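Local coordinates for protein tRNA (uracil(54)-C(5))-methyltransferase (Pyrococcus abyssi, PDB 2JJQ) that catalyses the S-adenosyl-L-methionine-dependent methylation of uridine 54 in tRNA at carbon 5, giving 5-methyluridine, at residues Q272-V285 against V407-V421. Sequence-based numbering, arbitrary orientation.
With SAH (S-adenosyl-L-homocysteine), chain B.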
loop_
_atom_site.group_PDB
_atom_site.type_symbol
_atom_site.label_atom_id
_atom_site.label_comp_id
_atom_site.label_asym_id
_atom_site.label_seq_id
_atom_site.Cartn_x
_atom_site.Cartn_y
_atom_site.Cartn_z
ATOM N N GLN A 272 -1.630 -6.344 1.098
ATOM C CA GLN A 272 -0.889 -5.660 0.066
ATOM C C GLN A 272 -1.897 -5.069 -0.966
ATOM O O GLN A 272 -2.839 -5.764 -1.390
ATOM C CB GLN A 272 0.037 -6.647 -0.661
ATOM C CG GLN A 272 0.905 -7.485 0.279
ATOM C CD GLN A 272 2.016 -6.630 0.761
ATOM O OE1 GLN A 272 2.359 -5.638 0.107
ATOM N NE2 GLN A 272 2.579 -6.965 1.922
ATOM N N THR A 273 -1.671 -3.824 -1.400
ATOM C CA THR A 273 -2.673 -3.116 -2.212
ATOM C C THR A 273 -2.627 -3.430 -3.703
ATOM O O THR A 273 -3.557 -3.083 -4.409
ATOM C CB THR A 273 -2.576 -1.614 -2.040
ATOM O OG1 THR A 273 -1.231 -1.200 -2.333
ATOM C CG2 THR A 273 -2.882 -1.241 -0.581
ATOM N N ASN A 274 -1.536 -4.017 -4.178
ATOM C CA ASN A 274 -1.415 -4.347 -5.597
ATOM C C ASN A 274 -1.435 -5.864 -5.718
ATOM O O ASN A 274 -0.452 -6.539 -5.483
ATOM C CB ASN A 274 -0.154 -3.688 -6.166
ATOM C CG ASN A 274 0.099 -4.038 -7.623
ATOM O OD1 ASN A 274 -0.439 -5.020 -8.165
ATOM N ND2 ASN A 274 1.005 -3.278 -8.241
ATOM N N SER A 275 -2.591 -6.403 -6.052
ATOM C CA SER A 275 -2.700 -7.866 -5.973
ATOM C C SER A 275 -1.762 -8.515 -6.975
ATOM O O SER A 275 -1.242 -9.614 -6.721
ATOM C CB SER A 275 -4.138 -8.328 -6.229
ATOM O OG SER A 275 -4.974 -7.855 -5.173
ATOM N N TYR A 276 -1.543 -7.853 -8.118
ATOM C CA TYR A 276 -0.799 -8.517 -9.224
ATOM C C TYR A 276 0.639 -8.670 -8.874
ATOM O O TYR A 276 1.226 -9.755 -9.010
ATOM C CB TYR A 276 -0.956 -7.730 -10.513
ATOM C CG TYR A 276 -2.367 -7.897 -11.044
ATOM C CD1 TYR A 276 -2.698 -8.986 -11.839
ATOM C CD2 TYR A 276 -3.387 -7.015 -10.666
ATOM C CE1 TYR A 276 -4.019 -9.176 -12.301
ATOM C CE2 TYR A 276 -4.698 -7.194 -11.135
ATOM C CZ TYR A 276 -4.996 -8.277 -11.934
ATOM O OH TYR A 276 -6.284 -8.451 -12.425
ATOM N N GLN A 277 1.195 -7.592 -8.339
ATOM C CA GLN A 277 2.597 -7.650 -7.867
ATOM C C GLN A 277 2.713 -8.456 -6.612
ATOM O O GLN A 277 3.791 -8.970 -6.319
ATOM C CB GLN A 277 3.072 -6.324 -7.421
ATOM C CG GLN A 277 3.845 -5.560 -8.312
ATOM C CD GLN A 277 5.121 -6.170 -8.949
ATOM O OE1 GLN A 277 5.430 -7.392 -8.983
ATOM N NE2 GLN A 277 5.798 -5.258 -9.588
ATOM N N ALA A 278 1.644 -8.496 -5.808
ATOM C CA ALA A 278 1.704 -9.267 -4.563
ATOM C C ALA A 278 2.045 -10.715 -4.920
ATOM O O ALA A 278 2.678 -11.400 -4.140
ATOM C CB ALA A 278 0.378 -9.181 -3.845
ATOM N N VAL A 279 1.542 -11.193 -6.061
ATOM C CA VAL A 279 1.815 -12.569 -6.500
ATOM C C VAL A 279 3.340 -12.680 -6.693
ATOM O O VAL A 279 3.960 -13.651 -6.231
ATOM C CB VAL A 279 1.046 -12.933 -7.777
ATOM C CG1 VAL A 279 1.522 -14.278 -8.330
ATOM C CG2 VAL A 279 -0.484 -12.975 -7.459
ATOM N N ASN A 280 3.939 -11.714 -7.387
ATOM C CA ASN A 280 5.414 -11.791 -7.588
ATOM C C ASN A 280 6.165 -11.700 -6.250
ATOM O O ASN A 280 7.188 -12.344 -6.068
ATOM C CB ASN A 280 5.867 -10.674 -8.499
ATOM C CG ASN A 280 5.456 -10.905 -9.928
ATOM O OD1 ASN A 280 5.166 -12.054 -10.337
ATOM N ND2 ASN A 280 5.448 -9.844 -10.713
ATOM N N LEU A 281 5.640 -10.890 -5.332
ATOM C CA LEU A 281 6.311 -10.660 -4.032
ATOM C C LEU A 281 6.342 -11.936 -3.197
ATOM O O LEU A 281 7.392 -12.336 -2.694
ATOM C CB LEU A 281 5.555 -9.517 -3.307
ATOM C CG LEU A 281 6.055 -9.146 -1.916
ATOM C CD1 LEU A 281 7.505 -8.712 -2.065
ATOM C CD2 LEU A 281 5.130 -8.040 -1.402
ATOM N N VAL A 282 5.211 -12.643 -3.079
ATOM C CA VAL A 282 5.217 -13.896 -2.277
ATOM C C VAL A 282 6.048 -14.966 -2.978
ATOM O O VAL A 282 6.698 -15.735 -2.320
ATOM C CB VAL A 282 3.806 -14.435 -1.918
ATOM C CG1 VAL A 282 3.081 -13.396 -1.070
ATOM C CG2 VAL A 282 2.939 -14.736 -3.167
ATOM N N ARG A 283 6.004 -15.015 -4.310
ATOM C CA ARG A 283 6.831 -16.005 -5.035
ATOM C C ARG A 283 8.297 -15.695 -4.777
ATOM O O ARG A 283 9.089 -16.623 -4.526
ATOM C CB ARG A 283 6.542 -15.923 -6.524
ATOM C CG ARG A 283 5.171 -16.483 -6.873
ATOM C CD ARG A 283 5.023 -16.342 -8.416
ATOM N NE ARG A 283 3.726 -16.846 -8.860
ATOM C CZ ARG A 283 3.340 -16.769 -10.133
ATOM N NH1 ARG A 283 4.177 -16.206 -11.040
ATOM N NH2 ARG A 283 2.145 -17.238 -10.496
ATOM N N LYS A 284 8.643 -14.400 -4.813
ATOM C CA LYS A 284 10.064 -14.017 -4.670
ATOM C C LYS A 284 10.554 -14.377 -3.302
ATOM O O LYS A 284 11.641 -14.912 -3.189
ATOM C CB LYS A 284 10.314 -12.517 -4.898
ATOM C CG LYS A 284 11.827 -12.136 -4.881
ATOM C CD LYS A 284 12.412 -12.622 -6.279
ATOM C CE LYS A 284 13.868 -12.503 -6.459
ATOM N NZ LYS A 284 14.183 -13.214 -7.773
ATOM N N VAL A 285 9.782 -14.036 -2.262
ATOM C CA VAL A 285 10.141 -14.440 -0.903
ATOM C C VAL A 285 10.320 -15.946 -0.797
ATOM O O VAL A 285 11.325 -16.404 -0.215
ATOM C CB VAL A 285 9.163 -13.903 0.147
ATOM C CG1 VAL A 285 9.468 -14.500 1.560
ATOM C CG2 VAL A 285 9.225 -12.308 0.132
ATOM N N VAL A 407 16.138 -7.407 -5.276
ATOM C CA VAL A 407 15.337 -6.949 -6.391
ATOM C C VAL A 407 14.299 -6.000 -5.812
ATOM O O VAL A 407 13.975 -6.103 -4.651
ATOM C CB VAL A 407 14.626 -8.146 -7.045
ATOM C CG1 VAL A 407 14.139 -7.777 -8.399
ATOM C CG2 VAL A 407 15.615 -9.260 -7.196
ATOM N N ALA A 408 13.831 -5.047 -6.610
ATOM C CA ALA A 408 12.731 -4.163 -6.241
ATOM C C ALA A 408 11.538 -4.557 -7.077
ATOM O O ALA A 408 11.688 -4.973 -8.229
ATOM C CB ALA A 408 13.060 -2.699 -6.558
ATOM N N LEU A 409 10.369 -4.488 -6.483
ATOM C CA LEU A 409 9.115 -4.817 -7.218
ATOM C C LEU A 409 8.326 -3.524 -7.219
ATOM O O LEU A 409 8.222 -2.849 -6.177
ATOM C CB LEU A 409 8.316 -5.925 -6.554
ATOM C CG LEU A 409 9.006 -7.287 -6.657
ATOM C CD1 LEU A 409 9.902 -7.332 -5.453
ATOM C CD2 LEU A 409 7.938 -8.390 -6.560
ATOM N N ASP A 410 7.846 -3.129 -8.395
ATOM C CA ASP A 410 7.009 -1.943 -8.447
ATOM C C ASP A 410 5.609 -2.265 -7.879
ATOM O O ASP A 410 4.649 -2.556 -8.614
ATOM C CB ASP A 410 6.920 -1.340 -9.854
ATOM C CG ASP A 410 6.191 -0.014 -9.831
ATOM O OD1 ASP A 410 6.181 0.597 -8.743
ATOM O OD2 ASP A 410 5.543 0.392 -10.820
ATOM N N MET A 411 5.492 -2.197 -6.563
ATOM C CA MET A 411 4.218 -2.475 -5.933
ATOM C C MET A 411 3.307 -1.266 -6.101
ATOM O O MET A 411 2.054 -1.369 -5.940
ATOM C CB MET A 411 4.440 -2.793 -4.422
ATOM C CG MET A 411 5.043 -4.241 -4.224
ATOM S SD MET A 411 3.787 -5.552 -4.449
ATOM C CE MET A 411 2.372 -4.720 -3.725
ATOM N N PHE A 412 3.906 -0.121 -6.443
ATOM C CA PHE A 412 3.180 1.158 -6.335
ATOM C C PHE A 412 3.312 2.010 -7.617
ATOM O O PHE A 412 3.856 3.132 -7.577
ATOM C CB PHE A 412 3.710 1.958 -5.155
ATOM C CG PHE A 412 3.778 1.166 -3.896
ATOM C CD1 PHE A 412 2.647 0.898 -3.177
ATOM C CD2 PHE A 412 4.986 0.683 -3.465
ATOM C CE1 PHE A 412 2.700 0.136 -1.973
ATOM C CE2 PHE A 412 5.061 -0.079 -2.281
ATOM C CZ PHE A 412 3.920 -0.341 -1.542
ATOM N N PRO A 413 2.776 1.509 -8.713
ATOM C CA PRO A 413 2.809 2.294 -9.961
ATOM C C PRO A 413 2.262 3.725 -9.772
ATOM O O PRO A 413 1.313 3.946 -8.996
ATOM C CB PRO A 413 1.856 1.525 -10.876
ATOM C CG PRO A 413 1.852 0.084 -10.335
ATOM C CD PRO A 413 2.070 0.208 -8.855
ATOM N N HIS A 414 2.827 4.692 -10.525
ATOM C CA HIS A 414 2.366 6.081 -10.514
ATOM C C HIS A 414 2.708 6.839 -9.239
ATOM O O HIS A 414 2.237 7.963 -9.057
ATOM C CB HIS A 414 0.866 6.239 -10.823
ATOM C CG HIS A 414 0.408 5.402 -11.970
ATOM N ND1 HIS A 414 0.965 5.503 -13.228
ATOM C CD2 HIS A 414 -0.541 4.430 -12.055
ATOM C CE1 HIS A 414 0.373 4.655 -14.053
ATOM N NE2 HIS A 414 -0.544 3.976 -13.364
ATOM N N THR A 415 3.500 6.227 -8.366
ATOM C CA THR A 415 4.032 6.894 -7.183
ATOM C C THR A 415 5.549 6.701 -7.220
ATOM O O THR A 415 6.056 5.806 -7.929
ATOM C CB THR A 415 3.502 6.254 -5.880
ATOM O OG1 THR A 415 4.257 5.061 -5.625
ATOM C CG2 THR A 415 2.012 5.886 -6.001
ATOM N N PRO A 416 6.298 7.496 -6.417
ATOM C CA PRO A 416 7.744 7.281 -6.356
ATOM C C PRO A 416 8.201 6.058 -5.552
ATOM O O PRO A 416 9.397 5.807 -5.450
ATOM C CB PRO A 416 8.277 8.562 -5.678
ATOM C CG PRO A 416 7.123 9.403 -5.380
ATOM C CD PRO A 416 5.852 8.635 -5.594
ATOM N N HIS A 417 7.256 5.304 -4.986
ATOM C CA HIS A 417 7.596 4.265 -4.027
ATOM C C HIS A 417 7.873 2.934 -4.669
ATOM O O HIS A 417 7.309 2.583 -5.713
ATOM C CB HIS A 417 6.461 4.092 -3.017
ATOM C CG HIS A 417 6.030 5.374 -2.393
ATOM N ND1 HIS A 417 6.909 6.207 -1.738
ATOM C CD2 HIS A 417 4.831 5.998 -2.373
ATOM C CE1 HIS A 417 6.259 7.271 -1.306
ATOM N NE2 HIS A 417 4.995 7.160 -1.664
ATOM N N VAL A 418 8.751 2.174 -4.037
ATOM C CA VAL A 418 9.037 0.850 -4.550
ATOM C C VAL A 418 9.135 -0.118 -3.361
ATOM O O VAL A 418 9.343 0.357 -2.229
ATOM C CB VAL A 418 10.331 0.900 -5.390
ATOM C CG1 VAL A 418 11.542 0.612 -4.489
ATOM C CG2 VAL A 418 10.253 -0.077 -6.508
ATOM N N GLU A 419 8.956 -1.416 -3.601
ATOM C CA GLU A 419 9.124 -2.471 -2.598
ATOM C C GLU A 419 10.400 -3.277 -2.833
ATOM O O GLU A 419 10.517 -3.974 -3.827
ATOM C CB GLU A 419 7.958 -3.431 -2.652
ATOM C CG GLU A 419 8.008 -4.510 -1.586
ATOM C CD GLU A 419 7.295 -4.093 -0.311
ATOM O OE1 GLU A 419 7.180 -2.874 -0.079
ATOM O OE2 GLU A 419 6.796 -4.985 0.415
ATOM N N LEU A 420 11.331 -3.267 -1.904
ATOM C CA LEU A 420 12.594 -3.996 -2.126
ATOM C C LEU A 420 12.460 -5.345 -1.448
ATOM O O LEU A 420 11.783 -5.456 -0.414
ATOM C CB LEU A 420 13.721 -3.276 -1.411
ATOM C CG LEU A 420 14.334 -2.062 -2.029
ATOM C CD1 LEU A 420 15.209 -1.480 -0.866
ATOM C CD2 LEU A 420 15.223 -2.598 -3.160
ATOM N N VAL A 421 13.159 -6.364 -1.970
ATOM C CA VAL A 421 13.181 -7.665 -1.301
ATOM C C VAL A 421 14.649 -8.047 -1.367
ATOM O O VAL A 421 15.210 -8.226 -2.465
ATOM C CB VAL A 421 12.289 -8.748 -2.006
ATOM C CG1 VAL A 421 12.347 -10.066 -1.239
ATOM C CG2 VAL A 421 10.833 -8.260 -2.185
HETATM N N SAH B . 4.384 -8.724 6.133
HETATM C CA SAH B . 3.098 -7.993 6.382
HETATM C CB SAH B . 3.313 -6.480 6.371
HETATM C CG SAH B . 4.185 -5.998 7.509
HETATM S SD SAH B . 3.787 -4.262 7.776
HETATM C C SAH B . 2.147 -8.328 5.257
HETATM O O SAH B . 0.944 -8.023 5.270
HETATM O OXT SAH B . 2.592 -8.901 4.273
HETATM C "C5'" SAH B . 4.735 -4.031 9.260
HETATM C "C4'" SAH B . 4.093 -4.803 10.426
HETATM O "O4'" SAH B . 4.741 -4.502 11.690
HETATM C "C3'" SAH B . 2.614 -4.490 10.654
HETATM O "O3'" SAH B . 1.854 -5.700 10.462
HETATM C "C2'" SAH B . 2.553 -3.957 12.107
HETATM O "O2'" SAH B . 1.407 -4.355 12.867
HETATM C "C1'" SAH B . 3.767 -4.561 12.749
HETATM N N9 SAH B . 4.470 -3.793 13.771
HETATM C C8 SAH B . 4.640 -2.451 13.841
HETATM N N7 SAH B . 5.466 -2.166 14.883
HETATM C C5 SAH B . 5.848 -3.322 15.450
HETATM C C6 SAH B . 6.713 -3.738 16.573
HETATM N N6 SAH B . 7.325 -2.765 17.292
HETATM N N1 SAH B . 6.827 -5.085 16.818
HETATM C C2 SAH B . 6.195 -6.023 16.079
HETATM N N3 SAH B . 5.387 -5.697 15.060
HETATM C C4 SAH B . 5.200 -4.402 14.711
HETATM O O HOH W 1 5.085 -5.527 2.695
HETATM O O HOH W 2 -0.446 -0.484 -4.907
#
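M411 O is gripped by two donors, N274 ND2 at 3.2 Å and a water at 2.8 Å that also bonds T273 OG1. M411 O lies in the plane of the N274 amide, while ND2 stands about 60° out of the M411 carbonyl plane. N274 ND2 also bonds S121 OG, and N274 OD1, at the N-cap, accepts from Q277 N (3.1 Å). One asparagine thus caps the helix and ties it to the loop after strand 403-409. Alongside, Q277 NE2 donates to D410 O (3.1 Å) and to V119 O of the neighbouring strand. N280 ND2 donates to Q277 OE1, which helps fix the rotation of the Q277 amide. M411 points away at first, but bends at chi2 and chi3 bring SD against Q277 CB and CE against N274 CB. L281 CD1 presses tightly on V421 CG2 (3.4 Å), and L409 CD2 packs beside the backbone N of L281. At the pocket end, Q272 NE2 donates to SAH OXT (3.0 Å), and a water links NE2 to OE2 of E419, the predicted proton acceptor, which touches C387, the predicted nucleophile. Helix 275-285 runs nearly parallel to strand 419-421 (18°), covering the antiparallel hairpin that ends the class I-like methyltransferase fold.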